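Local atomic coordinates of endoglucanase EG-II (Hypocrea jecorina, PDB entry 3QR3), a protein that hydrolyses internal beta-1,4-glucosidic bonds of cellulose, as an endoglucanase of glycosyl hydrolase family 5. Residues F242-A256 with Q276-G289. Sequence-based numbering, arbitrary orientation.
With SO4 (sulfate ion), chain K.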
ATOM      1  N   PHE A 242       0.054  16.986   6.285  1.00 19.25           N
ATOM      2  CA  PHE A 242       0.318  16.151   7.450  1.00 17.33           C
ATOM      3  C   PHE A 242       0.137  16.831   8.812  1.00 21.06           C
ATOM      4  O   PHE A 242      -0.122  16.156   9.798  1.00 16.50           O
ATOM      5  CB  PHE A 242       1.678  15.470   7.325  1.00 16.79           C
ATOM      6  CG  PHE A 242       1.744  14.475   6.189  1.00 16.02           C
ATOM      7  CD1 PHE A 242       0.949  13.334   6.209  1.00 17.31           C
ATOM      8  CD2 PHE A 242       2.582  14.689   5.100  1.00 17.75           C
ATOM      9  CE1 PHE A 242       0.989  12.413   5.166  1.00 20.83           C
ATOM     10  CE2 PHE A 242       2.637  13.771   4.047  1.00 17.46           C
ATOM     11  CZ  PHE A 242       1.839  12.629   4.085  1.00 15.91           C
ATOM     12  N   SER A 243       0.272  18.152   8.872  1.00 19.99           N
ATOM     13  CA  SER A 243      -0.012  18.866  10.121  1.00 23.83           C
ATOM     14  C   SER A 243      -1.518  18.849  10.440  1.00 22.62           C
ATOM     15  O   SER A 243      -1.918  18.383  11.512  1.00 22.42           O
ATOM     16  CB  SER A 243       0.555  20.299  10.108  1.00 18.78           C
ATOM     17  OG  SER A 243       0.249  20.976  11.330  1.00 27.68           O
ATOM     18  N   PRO A 244      -2.362  19.330   9.507  1.00 23.75           N
ATOM     19  CA  PRO A 244      -3.813  19.270   9.739  1.00 22.52           C
ATOM     20  C   PRO A 244      -4.287  17.842   9.990  1.00 23.79           C
ATOM     21  O   PRO A 244      -5.192  17.623  10.794  1.00 20.81           O
ATOM     22  CB  PRO A 244      -4.410  19.770   8.424  1.00 26.14           C
ATOM     23  CG  PRO A 244      -3.332  20.534   7.760  1.00 26.99           C
ATOM     24  CD  PRO A 244      -2.024  19.989   8.236  1.00 24.87           C
ATOM     25  N   LEU A 245      -3.698  16.869   9.301  1.00 18.35           N
ATOM     26  CA  LEU A 245      -4.120  15.485   9.499  1.00 19.74           C
ATOM     27  C   LEU A 245      -3.732  14.988  10.894  1.00 17.77           C
ATOM     28  O   LEU A 245      -4.528  14.348  11.573  1.00 18.77           O
ATOM     29  CB  LEU A 245      -3.544  14.568   8.411  1.00 21.26           C
ATOM     30  CG  LEU A 245      -3.940  13.093   8.483  1.00 20.64           C
ATOM     31  CD1 LEU A 245      -5.466  12.929   8.593  1.00 19.53           C
ATOM     32  CD2 LEU A 245      -3.407  12.351   7.264  1.00 16.67           C
ATOM     33  N   ALA A 246      -2.505  15.279  11.321  1.00 19.48           N
ATOM     34  CA  ALA A 246      -2.057  14.882  12.658  1.00 16.46           C
ATOM     35  C   ALA A 246      -3.010  15.394  13.743  1.00 19.05           C
ATOM     36  O   ALA A 246      -3.399  14.652  14.653  1.00 18.80           O
ATOM     37  CB  ALA A 246      -0.628  15.382  12.925  1.00 18.41           C
ATOM     38  N   THR A 247      -3.366  16.669  13.644  1.00 17.76           N
ATOM     39  CA  THR A 247      -4.275  17.298  14.596  1.00 24.06           C
ATOM     40  C   THR A 247      -5.601  16.560  14.638  1.00 25.10           C
ATOM     41  O   THR A 247      -6.096  16.214  15.715  1.00 25.29           O
ATOM     42  CB  THR A 247      -4.538  18.762  14.213  1.00 26.43           C
ATOM     43  OG1 THR A 247      -3.294  19.476  14.221  1.00 29.67           O
ATOM     44  CG2 THR A 247      -5.522  19.421  15.200  1.00 25.76           C
ATOM     45  N   TRP A 248      -6.169  16.323  13.455  1.00 22.98           N
ATOM     46  CA  TRP A 248      -7.434  15.609  13.337  1.00 21.07           C
ATOM     47  C   TRP A 248      -7.342  14.197  13.930  1.00 22.20           C
ATOM     48  O   TRP A 248      -8.190  13.782  14.724  1.00 20.36           O
ATOM     49  CB  TRP A 248      -7.888  15.542  11.874  1.00 22.30           C
ATOM     50  CG  TRP A 248      -9.224  14.887  11.733  1.00 21.60           C
ATOM     51  CD1 TRP A 248     -10.444  15.485  11.849  1.00 30.26           C
ATOM     52  CD2 TRP A 248      -9.478  13.499  11.486  1.00 19.72           C
ATOM     53  NE1 TRP A 248     -11.443  14.558  11.682  1.00 26.44           N
ATOM     54  CE2 TRP A 248     -10.877  13.331  11.459  1.00 25.01           C
ATOM     55  CE3 TRP A 248      -8.660  12.383  11.281  1.00 19.83           C
ATOM     56  CZ2 TRP A 248     -11.478  12.092  11.234  1.00 23.85           C
ATOM     57  CZ3 TRP A 248      -9.259  11.152  11.059  1.00 20.96           C
ATOM     58  CH2 TRP A 248     -10.655  11.018  11.034  1.00 23.27           C
ATOM     59  N   LEU A 249      -6.304  13.467  13.547  1.00 13.39           N
ATOM     60  CA  LEU A 249      -6.092  12.125  14.061  1.00 17.69           C
ATOM     61  C   LEU A 249      -5.990  12.116  15.576  1.00 21.03           C
ATOM     62  O   LEU A 249      -6.536  11.236  16.248  1.00 19.34           O
ATOM     63  CB  LEU A 249      -4.811  11.534  13.471  1.00 15.99           C
ATOM     64  CG  LEU A 249      -4.868  11.146  11.986  1.00 19.58           C
ATOM     65  CD1 LEU A 249      -3.481  10.779  11.482  1.00 15.04           C
ATOM     66  CD2 LEU A 249      -5.848   9.999  11.766  1.00 13.66           C
ATOM     67  N   ARG A 250      -5.262  13.088  16.115  1.00 21.92           N
ATOM     68  CA  ARG A 250      -4.937  13.074  17.531  1.00 19.12           C
ATOM     69  C   ARG A 250      -6.178  13.399  18.353  1.00 20.89           C
ATOM     70  O   ARG A 250      -6.438  12.768  19.379  1.00 22.58           O
ATOM     71  CB  ARG A 250      -3.798  14.058  17.829  1.00 18.93           C
ATOM     72  CG  ARG A 250      -3.211  13.926  19.221  1.00 25.93           C
ATOM     73  CD  ARG A 250      -1.954  14.789  19.400  1.00 22.70           C
ATOM     74  NE  ARG A 250      -0.833  14.251  18.635  1.00 22.38           N
ATOM     75  CZ  ARG A 250      -0.230  14.883  17.633  1.00 26.08           C
ATOM     76  NH1 ARG A 250      -0.626  16.103  17.287  1.00 20.56           N
ATOM     77  NH2 ARG A 250       0.781  14.299  16.985  1.00 21.48           N
ATOM     78  N   GLN A 251      -6.941  14.386  17.900  1.00 20.01           N
ATOM     79  CA  GLN A 251      -8.197  14.729  18.565  1.00 26.07           C
ATOM     80  C   GLN A 251      -9.178  13.569  18.551  1.00 30.72           C
ATOM     81  O   GLN A 251      -9.986  13.420  19.475  1.00 25.45           O
ATOM     82  CB  GLN A 251      -8.835  15.945  17.909  1.00 26.00           C
ATOM     83  CG  GLN A 251      -8.113  17.223  18.216  1.00 26.07           C
ATOM     84  CD  GLN A 251      -8.570  18.358  17.331  1.00 38.97           C
ATOM     85  OE1 GLN A 251      -8.343  19.530  17.632  1.00 48.32           O
ATOM     86  NE2 GLN A 251      -9.220  18.016  16.225  1.00 37.60           N
ATOM     87  N   ASN A 252      -9.106  12.742  17.511  1.00 22.32           N
ATOM     88  CA  ASN A 252     -10.042  11.628  17.372  1.00 21.25           C
ATOM     89  C   ASN A 252      -9.488  10.304  17.855  1.00 25.47           C
ATOM     90  O   ASN A 252     -10.156   9.274  17.740  1.00 18.37           O
ATOM     91  CB  ASN A 252     -10.535  11.502  15.933  1.00 24.53           C
ATOM     92  CG  ASN A 252     -11.512  12.586  15.573  1.00 24.47           C
ATOM     93  OD1 ASN A 252     -12.652  12.587  16.042  1.00 35.09           O
ATOM     94  ND2 ASN A 252     -11.072  13.532  14.754  1.00 24.21           N
ATOM     95  N   ASN A 253      -8.278  10.340  18.412  1.00 19.45           N
ATOM     96  CA  ASN A 253      -7.629   9.126  18.898  1.00 25.81           C
ATOM     97  C   ASN A 253      -7.586   8.026  17.838  1.00 20.55           C
ATOM     98  O   ASN A 253      -7.809   6.844  18.124  1.00 19.53           O
ATOM     99  CB  ASN A 253      -8.311   8.607  20.162  1.00 28.34           C
ATOM    100  CG  ASN A 253      -7.460   7.601  20.902  1.00 34.88           C
ATOM    101  OD1 ASN A 253      -6.230   7.681  20.887  1.00 42.45           O
ATOM    102  ND2 ASN A 253      -8.107   6.651  21.565  1.00 37.90           N
ATOM    103  N   ARG A 254      -7.287   8.424  16.609  1.00 18.28           N
ATOM    104  CA  ARG A 254      -7.132   7.465  15.529  1.00 16.16           C
ATOM    105  C   ARG A 254      -5.726   7.539  14.931  1.00 21.25           C
ATOM    106  O   ARG A 254      -4.927   8.401  15.299  1.00 16.26           O
ATOM    107  CB  ARG A 254      -8.208   7.691  14.453  1.00 14.11           C
ATOM    108  CG  ARG A 254      -9.631   7.542  14.953  1.00 13.71           C
ATOM    109  CD  ARG A 254      -9.968   6.097  15.329  1.00 20.52           C
ATOM    110  NE  ARG A 254      -9.827   5.182  14.194  1.00 21.98           N
ATOM    111  CZ  ARG A 254     -10.812   4.831  13.370  1.00 20.62           C
ATOM    112  NH1 ARG A 254     -12.042   5.313  13.535  1.00 15.26           N
ATOM    113  NH2 ARG A 254     -10.563   3.990  12.372  1.00 15.55           N
ATOM    114  N   GLN A 255      -5.424   6.626  14.015  1.00 16.56           N
ATOM    115  CA  GLN A 255      -4.089   6.557  13.422  1.00 14.13           C
ATOM    116  C   GLN A 255      -4.177   6.381  11.917  1.00 17.42           C
ATOM    117  O   GLN A 255      -5.191   5.890  11.408  1.00 13.02           O
ATOM    118  CB  GLN A 255      -3.312   5.381  14.018  1.00 17.70           C
ATOM    119  CG  GLN A 255      -2.847   5.629  15.442  1.00 18.92           C
ATOM    120  CD  GLN A 255      -2.214   4.407  16.054  1.00 24.02           C
ATOM    121  OE1 GLN A 255      -2.724   3.296  15.926  1.00 23.85           O
ATOM    122  NE2 GLN A 255      -1.102   4.604  16.731  1.00 21.98           N
ATOM    123  N   ALA A 256      -3.114   6.781  11.219  1.00 16.78           N
ATOM    124  CA  ALA A 256      -3.028   6.649   9.768  1.00 17.68           C
ATOM    125  C   ALA A 256      -1.666   6.094   9.376  1.00 21.79           C
ATOM    126  O   ALA A 256      -0.695   6.210  10.125  1.00 19.87           O
ATOM    127  CB  ALA A 256      -3.240   7.995   9.102  1.00 15.27           C
ATOM    128  N   GLN A 276       9.642  15.631   5.297  1.00 17.54           N
ATOM    129  CA  GLN A 276       8.361  14.962   5.427  1.00 20.75           C
ATOM    130  C   GLN A 276       8.448  13.833   6.447  1.00 17.18           C
ATOM    131  O   GLN A 276       7.624  13.737   7.359  1.00 14.79           O
ATOM    132  CB  GLN A 276       7.892  14.401   4.078  1.00 16.55           C
ATOM    133  CG  GLN A 276       6.462  13.846   4.145  1.00 17.88           C
ATOM    134  CD  GLN A 276       6.044  13.158   2.862  1.00 18.49           C
ATOM    135  OE1 GLN A 276       6.426  12.016   2.599  1.00 24.01           O
ATOM    136  NE2 GLN A 276       5.251  13.846   2.060  1.00 14.97           N
ATOM    137  N   ILE A 277       9.451  12.980   6.275  1.00 16.52           N
ATOM    138  CA  ILE A 277       9.655  11.829   7.143  1.00 16.73           C
ATOM    139  C   ILE A 277       9.912  12.269   8.579  1.00 21.79           C
ATOM    140  O   ILE A 277       9.436  11.643   9.526  1.00 18.08           O
ATOM    141  CB  ILE A 277      10.852  10.987   6.660  1.00 25.61           C
ATOM    142  CG1 ILE A 277      10.582  10.460   5.251  1.00 24.34           C
ATOM    143  CG2 ILE A 277      11.115   9.824   7.610  1.00 23.03           C
ATOM    144  CD1 ILE A 277       9.308   9.662   5.141  1.00 22.64           C
ATOM    145  N   GLN A 278      10.670  13.348   8.741  1.00 20.63           N
ATOM    146  CA  GLN A 278      10.972  13.823  10.078  1.00 23.96           C
ATOM    147  C   GLN A 278       9.678  14.216  10.792  1.00 19.92           C
ATOM    148  O   GLN A 278       9.496  13.912  11.971  1.00 20.90           O
ATOM    149  CB  GLN A 278      11.943  15.004  10.054  1.00 24.46           C
ATOM    150  CG  GLN A 278      12.241  15.526  11.457  1.00 29.91           C
ATOM    151  CD  GLN A 278      13.011  16.833  11.455  1.00 39.26           C
ATOM    152  OE1 GLN A 278      13.761  17.118  12.388  1.00 46.22           O
ATOM    153  NE2 GLN A 278      12.827  17.636  10.410  1.00 41.01           N
ATOM    154  N   TYR A 279       8.779  14.877  10.068  1.00 21.47           N
ATOM    155  CA  TYR A 279       7.519  15.300  10.664  1.00 19.98           C
ATOM    156  C   TYR A 279       6.655  14.103  11.049  1.00 21.14           C
ATOM    157  O   TYR A 279       5.987  14.117  12.085  1.00 19.12           O
ATOM    158  CB  TYR A 279       6.749  16.274   9.761  1.00 18.51           C
ATOM    159  CG  TYR A 279       5.523  16.843  10.464  1.00 21.44           C
ATOM    160  CD1 TYR A 279       5.640  17.909  11.354  1.00 23.46           C
ATOM    161  CD2 TYR A 279       4.259  16.297  10.257  1.00 19.36           C
ATOM    162  CE1 TYR A 279       4.527  18.422  12.016  1.00 24.32           C
ATOM    163  CE2 TYR A 279       3.135  16.804  10.912  1.00 25.87           C
ATOM    164  CZ  TYR A 279       3.282  17.866  11.791  1.00 24.88           C
ATOM    165  OH  TYR A 279       2.183  18.368  12.439  1.00 23.86           O
ATOM    166  N   LEU A 280       6.658  13.064  10.222  1.00 15.91           N
ATOM    167  CA  LEU A 280       5.916  11.860  10.564  1.00 17.21           C
ATOM    168  C   LEU A 280       6.509  11.231  11.816  1.00 20.61           C
ATOM    169  O   LEU A 280       5.782  10.813  12.721  1.00 21.33           O
ATOM    170  CB  LEU A 280       5.920  10.856   9.412  1.00 23.93           C
ATOM    171  CG  LEU A 280       5.241  11.315   8.119  1.00 23.52           C
ATOM    172  CD1 LEU A 280       5.342  10.214   7.060  1.00 20.14           C
ATOM    173  CD2 LEU A 280       3.799  11.718   8.377  1.00 16.26           C
ATOM    174  N   ASN A 281       7.833  11.165  11.871  1.00 19.39           N
ATOM    175  CA  ASN A 281       8.507  10.602  13.039  1.00 18.22           C
ATOM    176  C   ASN A 281       8.247  11.401  14.326  1.00 19.33           C
ATOM    177  O   ASN A 281       8.195  10.826  15.408  1.00 20.42           O
ATOM    178  CB  ASN A 281      10.007  10.474  12.789  1.00 18.58           C
ATOM    179  CG  ASN A 281      10.358   9.261  11.936  1.00 24.77           C
ATOM    180  OD1 ASN A 281       9.642   8.250  11.930  1.00 20.28           O
ATOM    181  ND2 ASN A 281      11.474   9.352  11.223  1.00 19.72           N
ATOM    182  N   GLN A 282       8.094  12.716  14.204  1.00 16.72           N
ATOM    183  CA  GLN A 282       7.769  13.560  15.364  1.00 20.62           C
ATOM    184  C   GLN A 282       6.295  13.506  15.739  1.00 25.71           C
ATOM    185  O   GLN A 282       5.876  14.131  16.724  1.00 23.61           O
ATOM    186  CB  GLN A 282       8.164  15.010  15.096  1.00 21.59           C
ATOM    187  CG  GLN A 282       9.676  15.208  15.013  1.00 26.11           C
ATOM    188  CD  GLN A 282      10.063  16.602  14.571  1.00 27.11           C
ATOM    189  OE1 GLN A 282       9.272  17.316  13.960  1.00 29.75           O
ATOM    190  NE2 GLN A 282      11.295  16.988  14.861  1.00 29.00           N
ATOM    191  N   ASN A 283       5.509  12.781  14.938  1.00 16.58           N
ATOM    192  CA  ASN A 283       4.089  12.590  15.214  1.00 19.66           C
ATOM    193  C   ASN A 283       3.722  11.118  15.153  1.00 21.71           C
ATOM    194  O   ASN A 283       2.723  10.736  14.531  1.00 18.68           O
ATOM    195  CB  ASN A 283       3.237  13.394  14.225  1.00 17.39           C
ATOM    196  CG  ASN A 283       3.317  14.888  14.477  1.00 23.75           C
ATOM    197  OD1 ASN A 283       2.495  15.451  15.212  1.00 20.68           O
ATOM    198  ND2 ASN A 283       4.321  15.540  13.886  1.00 18.33           N
ATOM    199  N   SER A 284       4.539  10.293  15.802  1.00 20.29           N
ATOM    200  CA  SER A 284       4.413   8.842  15.690  1.00 17.53           C
ATOM    201  C   SER A 284       3.310   8.290  16.564  1.00 18.32           C
ATOM    202  O   SER A 284       3.061   7.088  16.555  1.00 20.23           O
ATOM    203  CB  SER A 284       5.738   8.149  16.045  1.00 22.61           C
ATOM    204  OG  SER A 284       6.098   8.395  17.399  1.00 24.92           O
ATOM    205  N   ASP A 285       2.660   9.156  17.336  1.00 21.11           N
ATOM    206  CA  ASP A 285       1.478   8.725  18.076  1.00 25.92           C
ATOM    207  C   ASP A 285       0.286   8.534  17.127  1.00 21.12           C
ATOM    208  O   ASP A 285      -0.538   7.647  17.322  1.00 23.12           O
ATOM    209  CB  ASP A 285       1.132   9.693  19.223  1.00 23.26           C
ATOM    210  CG  ASP A 285       0.780  11.092  18.737  1.00 25.92           C
ATOM    211  OD1 ASP A 285       1.460  11.614  17.831  1.00 21.25           O
ATOM    212  OD2 ASP A 285      -0.175  11.681  19.285  1.00 26.43           O
ATOM    213  N   VAL A 286       0.206   9.367  16.095  1.00 16.93           N
ATOM    214  CA  VAL A 286      -0.884   9.255  15.117  1.00 19.38           C
ATOM    215  C   VAL A 286      -0.463   8.618  13.783  1.00 18.75           C
ATOM    216  O   VAL A 286      -1.291   8.044  13.067  1.00 21.68           O
ATOM    217  CB  VAL A 286      -1.563  10.624  14.868  1.00 18.61           C
ATOM    218  CG1 VAL A 286      -2.146  11.165  16.178  1.00 19.58           C
ATOM    219  CG2 VAL A 286      -0.571  11.617  14.282  1.00 18.24           C
ATOM    220  N   TYR A 287       0.815   8.719  13.434  1.00 16.59           N
ATOM    221  CA  TYR A 287       1.290   8.051  12.217  1.00 19.90           C
ATOM    222  C   TYR A 287       1.963   6.721  12.548  1.00 20.18           C
ATOM    223  O   TYR A 287       2.905   6.675  13.340  1.00 20.05           O
ATOM    224  CB  TYR A 287       2.213   8.961  11.403  1.00 15.33           C
ATOM    225  CG  TYR A 287       1.502  10.182  10.874  1.00 14.99           C
ATOM    226  CD1 TYR A 287       0.439  10.052   9.990  1.00 14.77           C
ATOM    227  CD2 TYR A 287       1.875  11.459  11.269  1.00 16.76           C
ATOM    228  CE1 TYR A 287      -0.229  11.155   9.505  1.00 15.84           C
ATOM    229  CE2 TYR A 287       1.205  12.578  10.793  1.00 16.37           C
ATOM    230  CZ  TYR A 287       0.147  12.413   9.912  1.00 19.93           C
ATOM    231  OH  TYR A 287      -0.529  13.503   9.419  1.00 21.11           O
ATOM    232  N   LEU A 288       1.461   5.643  11.948  1.00 14.96           N
ATOM    233  CA  LEU A 288       1.967   4.296  12.213  1.00 17.36           C
ATOM    234  C   LEU A 288       3.154   3.935  11.333  1.00 17.20           C
ATOM    235  O   LEU A 288       3.920   3.033  11.654  1.00 17.80           O
ATOM    236  CB  LEU A 288       0.864   3.249  12.009  1.00 19.10           C
ATOM    237  CG  LEU A 288       0.085   2.844  13.256  1.00 30.75           C
ATOM    238  CD1 LEU A 288      -0.996   1.820  12.906  1.00 29.54           C
ATOM    239  CD2 LEU A 288       1.029   2.287  14.304  1.00 28.49           C
ATOM    240  N   GLY A 289       3.301   4.628  10.209  1.00 17.82           N
ATOM    241  CA  GLY A 289       4.408   4.327   9.324  1.00 23.48           C
ATOM    242  C   GLY A 289       4.376   5.017   7.978  1.00 19.89           C
ATOM    243  O   GLY A 289       3.437   5.746   7.650  1.00 16.34           O
TER
HETATM  244  S   SO4 K 348     -15.231  13.416  11.958  0.24 30.90           S
HETATM  245  O1  SO4 K 348     -15.016  12.753  10.684  0.16 28.10           O
HETATM  246  O2  SO4 K 348     -16.631  13.814  12.059  0.82 47.50           O
HETATM  247  O3  SO4 K 348     -14.903  12.479  13.037  1.00 46.74           O
HETATM  248  O4  SO4 K 348     -14.379  14.604  12.014  0.92 31.78           O
HETATM  249  O   HOH W   1      -0.432  19.355  13.855  1.00 27.03           O
HETATM  250  O   HOH W   2       0.906  17.608  15.345  1.00 25.02           O
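F242 O takes two donors: the Y287 hydroxyl, whose OH lies 2.7 Å from F242 O, in the carbonyl plane on a lone pair, and A246 N of its own helix. The same tyrosine ring receives the edge of the F242 ring on its face, with planes at 86° and centroids 5.8 Å apart, an offset edge-to-face pair, while L280 CD2 sits over a face of F242 as a CH-pi contact. With an alanine at Y287, F242 O would probably lose its hydroxyl donor, and a gap would be likely to open between F242, A246 and L249. Farther along the helix, R250 grips D285 side-on: R250 NE reaches D285 OD2 at 2.7 Å and NH2 reaches OD1 at 2.9 Å, both on syn lone pairs, with guanidinium and carboxylate only 3° from coplanar. R250 NH2 also donates to N283 OD1 (2.7 Å); a water links R250 NH1 to that oxygen. A bend at chi3 (-71°) turns the guanidinium toward D285 and N283. V286 packs with CB against L249 CB (3.7 Å) and CG2 against A246. A256 N donates to V286 O, just before strand 287-296, and L288 N to A256 O, each at 2.9 Å, holding that strand parallel to 256-261 beneath helices 238-251 and 267-281, the beta/alpha layering of a TIM barrel.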